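Local coordinates for hypothetical protein TM1070 (Thermotoga maritima, PDB 1NC7) that is of unknown function but belongs to the sensory rhodopsin transducer family and binds magnesium ions, at residues R117-G121 against K122-T126. Residues are numbered along the deposited sequence; the frame is centred on the assembly and turned at random.
With EDO (1,2-ethanediol), chain O.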
# COMPACT_ATOMS: atom_id res chain seq x y z
N ARG D 117 5.79 3.21 -8.25
CA ARG D 117 6.86 4.10 -8.67
C ARG D 117 8.21 3.42 -8.56
O ARG D 117 8.49 2.73 -7.58
CB ARG D 117 6.87 5.37 -7.81
CG ARG D 117 7.99 6.34 -8.19
CD ARG D 117 8.09 7.47 -7.20
NE ARG D 117 6.80 8.14 -7.05
CZ ARG D 117 6.54 9.06 -6.13
NH1 ARG D 117 7.48 9.43 -5.27
NH2 ARG D 117 5.34 9.61 -6.06
N LEU D 118 9.03 3.61 -9.59
CA LEU D 118 10.40 3.10 -9.59
C LEU D 118 11.28 4.35 -9.57
O LEU D 118 11.22 5.18 -10.49
CB LEU D 118 10.71 2.30 -10.85
CG LEU D 118 12.21 1.96 -10.99
CD1 LEU D 118 12.61 0.97 -9.90
CD2 LEU D 118 12.49 1.38 -12.37
N ASP D 119 12.06 4.50 -8.52
CA ASP D 119 12.96 5.63 -8.38
C ASP D 119 14.35 5.00 -8.47
O ASP D 119 14.77 4.29 -7.56
CB ASP D 119 12.78 6.30 -7.02
CG ASP D 119 13.47 7.65 -6.93
OD1 ASP D 119 14.41 7.90 -7.71
OD2 ASP D 119 13.07 8.45 -6.05
N VAL D 120 15.03 5.25 -9.58
CA VAL D 120 16.34 4.66 -9.79
C VAL D 120 17.39 5.68 -10.21
O VAL D 120 17.07 6.73 -10.76
CB VAL D 120 16.26 3.54 -10.85
CG1 VAL D 120 15.86 4.14 -12.20
CG2 VAL D 120 17.59 2.81 -10.96
N GLY D 121 18.65 5.36 -9.92
CA GLY D 121 19.75 6.23 -10.28
C GLY D 121 21.01 5.41 -10.25
O GLY D 121 20.96 4.20 -10.02
N LYS D 122 22.16 6.05 -10.47
CA LYS D 122 23.41 5.32 -10.46
C LYS D 122 23.65 4.66 -9.10
O LYS D 122 24.20 3.56 -9.03
CB LYS D 122 24.58 6.25 -10.78
CG LYS D 122 25.93 5.55 -10.79
CD LYS D 122 27.05 6.47 -11.23
CE LYS D 122 28.37 5.73 -11.26
NZ LYS D 122 28.30 4.51 -12.11
N ASN D 123 23.21 5.32 -8.04
CA ASN D 123 23.41 4.80 -6.69
C ASN D 123 22.17 4.48 -5.85
O ASN D 123 22.24 4.48 -4.62
CB ASN D 123 24.32 5.76 -5.90
CG ASN D 123 25.73 5.80 -6.44
OD1 ASN D 123 25.96 6.19 -7.59
ND2 ASN D 123 26.69 5.40 -5.62
N HIS D 124 21.04 4.22 -6.50
CA HIS D 124 19.83 3.84 -5.77
C HIS D 124 18.83 3.14 -6.69
O HIS D 124 18.89 3.29 -7.91
CB HIS D 124 19.16 5.04 -5.09
CG HIS D 124 18.45 5.97 -6.02
ND1 HIS D 124 19.11 6.93 -6.77
CD2 HIS D 124 17.14 6.10 -6.32
CE1 HIS D 124 18.22 7.61 -7.48
NE2 HIS D 124 17.02 7.12 -7.23
N TYR D 125 17.93 2.37 -6.10
CA TYR D 125 16.92 1.63 -6.85
C TYR D 125 15.85 1.23 -5.83
O TYR D 125 16.09 0.40 -4.96
CB TYR D 125 17.57 0.39 -7.47
CG TYR D 125 16.71 -0.44 -8.40
CD1 TYR D 125 17.15 -0.75 -9.68
CD2 TYR D 125 15.49 -0.97 -7.97
CE1 TYR D 125 16.41 -1.58 -10.52
CE2 TYR D 125 14.74 -1.80 -8.81
CZ TYR D 125 15.21 -2.10 -10.07
OH TYR D 125 14.50 -2.95 -10.90
N THR D 126 14.67 1.83 -5.93
CA THR D 126 13.62 1.51 -4.99
C THR D 126 12.23 1.54 -5.60
O THR D 126 11.97 2.29 -6.54
CB THR D 126 13.67 2.46 -3.77
OG1 THR D 126 12.73 2.04 -2.79
CG2 THR D 126 13.36 3.89 -4.20
C1 EDO O . 8.14 10.86 -0.93
O1 EDO O . 8.69 12.12 -1.36
C2 EDO O . 7.53 10.15 -2.09
O2 EDO O . 6.54 10.91 -2.85
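The carboxylate of Asp119 is gripped at both oxygens: OD1 accepts a bond of 2.8 Å from His124 NE2, and OD2 takes the Tyr125 hydroxyl of a neighbouring subunit. OD1 lies nearly in the imidazole plane, whereas NE2 approaches from well above the carboxylate plane, the two planes standing 80° apart. With CG of His124 set between its backbone N and carbonyl carbon (chi1 74°), the ring folds back over the opposite strand, and one face covers Gly121 N and Val120 C. Glycine suits this place because even a CB would run into the ring as it lies here. These residues close a beta hairpin: a type I turn from Gly121 to His124 joins two antiparallel strands, and Asp119 and Thr126, the latter part of a magnesium site seen in this protein, form a hydrogen-bonded pair. Were His124 replaced by an alanine, Asp119 OD1 would probably be left without its ring donor, the Gly121 backbone uncovered and the stack on Tyr125 of that neighbouring subunit lost. On the other face of the sheet, apolar branches suit the Tyr125 ring: Leu118 CD1 makes a CH-pi contact over it, 4.1 Å from its centroid, while Val120 CG2 reaches Tyr125 CD1 at 3.8 Å.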